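Long-range contacts in aldehyde dehydrogenase (Burkholderia cenocepacia, PDB 4O6R), which probably oxidises aldehydes with NAD(P)+ as coenzyme, and in this crystal carries adenosine monophosphate in a nucleotide-binding pocket: residues A[374-379]-A[396-401]; A[264-269]-A[296-301]. One frame throughout, in Å; residues are numbered along the deposited sequence.

Contact 1: A[374-379]-A[396-401]; sequences PTIVEA and VTVLRF
OE2 of Glu378 is gripped by NE and, weakly, by NH2 of Arg400 where strands 375-378 and 396-401 run side by side. NE of Arg400 donates to this OE2 over 2.6 Å, meeting the syn lone pair close to the guanidinium plane; NH2 adds a second weak bond, to OE1. The two side chains cross at about a right angle, yet their flat ends lie within 22° of coplanar, which lets NE and NH2 both face the carboxylate. Glu378 reaches it with CG opposite its backbone N (chi1 -172°) and a bend at chi2, while Arg400 stays extended from CG to NE.

Away from this charged end the pairing is regular and parallel, as befits the two strands of a beta-alpha-beta unit around helix 385-388, part of a seven-stranded sheet. Val396 N bonds to Thr375 O, and Val396 O receives Val377 N at 2.9 Å. Val377 O accepts Val398 N, and Val398 O takes Ala379 N at 3.0 Å.

On the face that carries Glu378, CG1 of Ile376 runs alongside CG1 of Val396 at 3.6 Å, and its CG2 meets CG2 of Val398 at 3.9 Å; helix 302-315 covers Ile376 there. Past the strand end, CB of Ala379 turns toward the partner and touches CG2 of Thr397 at 3.6 Å; OG1 of Thr397 bonds to Val386 O.

Arg400 also forms salt bridges to Glu299 through NH1 and to Asp303 through NH2. Its single positive charge is thus shared among three carboxylates, which probably offsets their mutual repulsion and helps keep them ionised.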
# COMPACT_ATOMS: atom_id res chain seq x y z
N PRO A 374 -10.94 -33.34 29.56
CA PRO A 374 -9.70 -32.95 28.89
C PRO A 374 -8.77 -34.14 28.83
O PRO A 374 -8.56 -34.81 29.85
CB PRO A 374 -9.12 -31.85 29.79
CG PRO A 374 -10.30 -31.28 30.50
CD PRO A 374 -11.28 -32.43 30.67
N THR A 375 -8.27 -34.43 27.64
CA THR A 375 -7.56 -35.67 27.37
C THR A 375 -6.15 -35.33 26.84
O THR A 375 -6.00 -34.49 25.95
CB THR A 375 -8.35 -36.51 26.38
OG1 THR A 375 -9.63 -36.84 26.93
CG2 THR A 375 -7.64 -37.78 26.06
N ILE A 376 -5.14 -35.95 27.45
CA ILE A 376 -3.74 -35.79 27.11
C ILE A 376 -3.14 -37.16 26.83
O ILE A 376 -3.16 -38.03 27.71
CB ILE A 376 -2.98 -35.11 28.28
CG1 ILE A 376 -3.53 -33.72 28.55
CG2 ILE A 376 -1.48 -34.99 27.98
CD1 ILE A 376 -2.99 -33.13 29.84
N VAL A 377 -2.58 -37.34 25.64
CA VAL A 377 -2.03 -38.62 25.22
C VAL A 377 -0.60 -38.42 24.77
O VAL A 377 -0.36 -37.61 23.87
CB VAL A 377 -2.79 -39.23 24.03
CG1 VAL A 377 -2.10 -40.49 23.55
CG2 VAL A 377 -4.22 -39.52 24.41
N GLU A 378 0.33 -39.16 25.36
CA GLU A 378 1.68 -39.15 24.86
C GLU A 378 1.81 -40.20 23.77
O GLU A 378 1.59 -41.39 24.04
CB GLU A 378 2.68 -39.34 25.99
CG GLU A 378 4.11 -39.15 25.51
CD GLU A 378 5.05 -38.51 26.54
OE1 GLU A 378 4.75 -38.40 27.75
OE2 GLU A 378 6.13 -38.14 26.10
N ALA A 379 2.15 -39.78 22.55
CA ALA A 379 2.19 -40.70 21.40
C ALA A 379 3.52 -41.41 21.28
O ALA A 379 4.56 -40.86 21.61
CB ALA A 379 1.90 -39.98 20.11
N VAL A 396 -5.14 -33.48 23.36
CA VAL A 396 -3.81 -33.06 22.90
C VAL A 396 -2.85 -34.25 22.85
O VAL A 396 -2.86 -35.12 23.73
CB VAL A 396 -3.25 -31.88 23.75
CG1 VAL A 396 -3.17 -32.25 25.23
CG2 VAL A 396 -1.91 -31.38 23.20
N THR A 397 -2.07 -34.31 21.78
CA THR A 397 -1.08 -35.34 21.57
C THR A 397 0.32 -34.78 21.82
O THR A 397 0.70 -33.76 21.26
CB THR A 397 -1.17 -35.91 20.17
OG1 THR A 397 -2.50 -36.42 19.97
CG2 THR A 397 -0.14 -37.04 19.98
N VAL A 398 1.06 -35.47 22.70
CA VAL A 398 2.37 -35.02 23.12
C VAL A 398 3.45 -35.80 22.41
O VAL A 398 3.40 -37.05 22.36
CB VAL A 398 2.58 -35.20 24.62
CG1 VAL A 398 3.88 -34.52 25.07
CG2 VAL A 398 1.41 -34.63 25.38
N LEU A 399 4.44 -35.05 21.93
CA LEU A 399 5.62 -35.57 21.29
C LEU A 399 6.84 -34.85 21.90
O LEU A 399 6.71 -33.72 22.37
CB LEU A 399 5.56 -35.27 19.79
CG LEU A 399 4.40 -35.91 19.00
CD1 LEU A 399 4.17 -35.21 17.68
CD2 LEU A 399 4.66 -37.38 18.80
N ARG A 400 7.99 -35.51 21.91
CA ARG A 400 9.21 -34.94 22.46
C ARG A 400 10.27 -34.78 21.38
O ARG A 400 10.25 -35.49 20.38
CB ARG A 400 9.75 -35.84 23.58
CG ARG A 400 8.78 -35.98 24.74
CD ARG A 400 9.36 -36.84 25.83
NE ARG A 400 8.38 -37.15 26.84
CZ ARG A 400 8.67 -37.27 28.13
NH1 ARG A 400 9.91 -37.07 28.56
NH2 ARG A 400 7.70 -37.54 28.98
N PHE A 401 11.21 -33.86 21.61
CA PHE A 401 12.32 -33.61 20.70
C PHE A 401 13.56 -33.18 21.43
O PHE A 401 13.50 -32.81 22.60
CB PHE A 401 11.94 -32.52 19.68
CG PHE A 401 11.83 -31.13 20.26
CD1 PHE A 401 10.66 -30.72 20.90
CD2 PHE A 401 12.89 -30.23 20.21
CE1 PHE A 401 10.54 -29.44 21.42
CE2 PHE A 401 12.78 -28.96 20.73
CZ PHE A 401 11.59 -28.56 21.34
O HOH W 1 5.85 -38.84 22.88

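Contact 2: A[264-269]-A[296-301]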
# COMPACT_ATOMS: atom_id res chain seq x y z
N VAL A 264 7.42 -26.30 22.81
CA VAL A 264 7.99 -25.72 24.00
C VAL A 264 9.46 -26.09 24.08
O VAL A 264 9.85 -27.25 24.28
CB VAL A 264 7.22 -26.18 25.26
CG1 VAL A 264 7.77 -25.54 26.52
CG2 VAL A 264 5.74 -25.88 25.08
N PHE A 265 10.29 -25.06 23.96
CA PHE A 265 11.72 -25.21 24.06
C PHE A 265 12.20 -25.20 25.51
O PHE A 265 11.47 -24.81 26.44
CB PHE A 265 12.42 -24.14 23.23
CG PHE A 265 12.36 -24.39 21.76
CD1 PHE A 265 13.31 -25.20 21.15
CD2 PHE A 265 11.33 -23.87 21.00
CE1 PHE A 265 13.22 -25.47 19.78
CE2 PHE A 265 11.25 -24.11 19.64
CZ PHE A 265 12.19 -24.92 19.03
N ASP A 266 13.44 -25.61 25.72
CA ASP A 266 13.92 -25.80 27.10
C ASP A 266 14.20 -24.48 27.81
O ASP A 266 14.37 -24.46 29.03
CB ASP A 266 15.11 -26.80 27.19
CG ASP A 266 16.37 -26.30 26.57
OD1 ASP A 266 16.34 -25.47 25.66
OD2 ASP A 266 17.43 -26.72 27.03
N ASP A 267 14.19 -23.38 27.07
CA ASP A 267 14.36 -22.07 27.67
C ASP A 267 13.01 -21.30 27.80
O ASP A 267 12.99 -20.10 28.07
CB ASP A 267 15.39 -21.29 26.87
CG ASP A 267 14.83 -20.79 25.56
OD1 ASP A 267 13.93 -21.48 25.02
OD2 ASP A 267 15.25 -19.71 25.10
N ALA A 268 11.88 -21.98 27.58
CA ALA A 268 10.58 -21.35 27.68
C ALA A 268 10.28 -20.96 29.14
O ALA A 268 10.79 -21.57 30.09
CB ALA A 268 9.51 -22.30 27.19
N ASN A 269 9.46 -19.93 29.32
CA ASN A 269 8.82 -19.65 30.61
C ASN A 269 7.74 -20.72 30.79
O ASN A 269 6.71 -20.69 30.12
CB ASN A 269 8.21 -18.26 30.60
CG ASN A 269 7.58 -17.88 31.93
OD1 ASN A 269 6.86 -18.64 32.54
ND2 ASN A 269 7.87 -16.68 32.38
N VAL A 296 4.56 -30.25 21.56
CA VAL A 296 5.84 -30.75 21.12
C VAL A 296 6.87 -30.23 22.12
O VAL A 296 7.21 -29.04 22.11
CB VAL A 296 6.17 -30.27 19.69
CG1 VAL A 296 7.53 -30.82 19.26
CG2 VAL A 296 5.09 -30.70 18.70
N LEU A 297 7.35 -31.10 23.01
CA LEU A 297 8.09 -30.66 24.20
C LEU A 297 9.55 -31.08 24.16
O LEU A 297 9.86 -32.23 23.85
CB LEU A 297 7.49 -31.30 25.45
CG LEU A 297 6.02 -30.98 25.71
CD1 LEU A 297 5.56 -31.79 26.91
CD2 LEU A 297 5.81 -29.49 25.98
N HIS A 298 10.44 -30.15 24.48
CA HIS A 298 11.84 -30.46 24.55
C HIS A 298 12.06 -31.50 25.66
O HIS A 298 11.51 -31.37 26.75
CB HIS A 298 12.69 -29.22 24.84
CG HIS A 298 14.15 -29.45 24.64
ND1 HIS A 298 14.93 -30.04 25.59
CD2 HIS A 298 14.94 -29.27 23.56
CE1 HIS A 298 16.17 -30.18 25.14
NE2 HIS A 298 16.20 -29.70 23.91
N GLU A 299 12.87 -32.49 25.37
CA GLU A 299 13.12 -33.60 26.30
C GLU A 299 13.53 -33.15 27.72
O GLU A 299 13.16 -33.79 28.70
CB GLU A 299 14.19 -34.54 25.72
CG GLU A 299 14.36 -35.85 26.49
CD GLU A 299 13.11 -36.76 26.40
OE1 GLU A 299 12.77 -37.16 25.24
OE2 GLU A 299 12.46 -37.05 27.46
N ARG A 300 14.34 -32.11 27.82
CA ARG A 300 14.81 -31.63 29.12
C ARG A 300 13.69 -31.13 30.03
O ARG A 300 13.83 -31.24 31.23
CB ARG A 300 15.90 -30.56 28.98
CG ARG A 300 17.22 -31.09 28.44
CD ARG A 300 17.93 -31.93 29.51
NE ARG A 300 18.79 -32.98 28.95
CZ ARG A 300 20.08 -32.84 28.66
NH1 ARG A 300 20.70 -31.66 28.84
NH2 ARG A 300 20.76 -33.88 28.17
N ILE A 301 12.62 -30.58 29.47
CA ILE A 301 11.51 -30.03 30.27
C ILE A 301 10.19 -30.81 30.15
O ILE A 301 9.20 -30.48 30.82
CB ILE A 301 11.29 -28.52 30.02
CG1 ILE A 301 11.05 -28.15 28.55
CG2 ILE A 301 12.49 -27.73 30.50
CD1 ILE A 301 9.73 -28.58 28.00
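The side chains of Asp266 and His298 lie side by side, pointing the same way, and their flat groups stack with planes 24° apart. The touching atom is CB of Asp266, which sits over one ring face, 3.9 Å from the centroid of His298 and offset toward the rim, a CH-pi contact. With chi1 at 68°, CG of Asp266 lies between its own backbone N and carbonyl carbon, which carries the carboxylate alongside the imidazole. ND1 of His298 is turned to its own chain and accepts the N-H of Arg300 (N at 3.1 Å), the donor lying 24° out of the ring plane. This bond helps to fix the ring rotation. Because ND1 acts as acceptor, the ring is probably neutral and protonated on NE2, although the nearby carboxylate would by itself favour the cation.

Deeper in, Val264 and Leu297 also run side by side, with CD2 of Leu297 set 3.7 Å from CB of Val264 and equally near its CG2. The other branch, CG1 of Val264, meets CD1 of Ile301 at 3.9 Å, while CG1 of Ile301 packs against the backbone of Phe265 and Asp266. Phe305 of helix 302-315 covers both Val264 and Leu297.

The backbones hold this register through Val264 N to Val296 O (2.8 Å) and His298 N to Val264 O (3.0 Å). Regular pairing ends there, and a type I turn from Phe265 to Ala268 leads to Asn269, which caps helix 270-282. The arrangement belongs to the parallel strands 261-264, 294-298, 395-401 and 375-378 of the aldehyde dehydrogenase fold, probably in its catalytic domain, as in relatives.

In the fold
From the N terminus, contact 2 comes first: segment 264-269 leaves strand 261-264, the chain passes through helix 270-282, and strand 294-298 then brings segment 296-301 back beside it, closing that loop. Helix 302-315 and later elements follow before contact 1 opens at 374-379 and closes at 396-401, around the short helix 385-388. The loops therefore stand in series and neither nest nor cross. They meet in space because strands 395-401 and 294-298 are neighbours in one sheet: Leu399 O and Leu297 N probably share a hydrogen bond, and the Phe401 ring packs beside His298. Together they join four adjacent parallel strands, away from the AMP pocket.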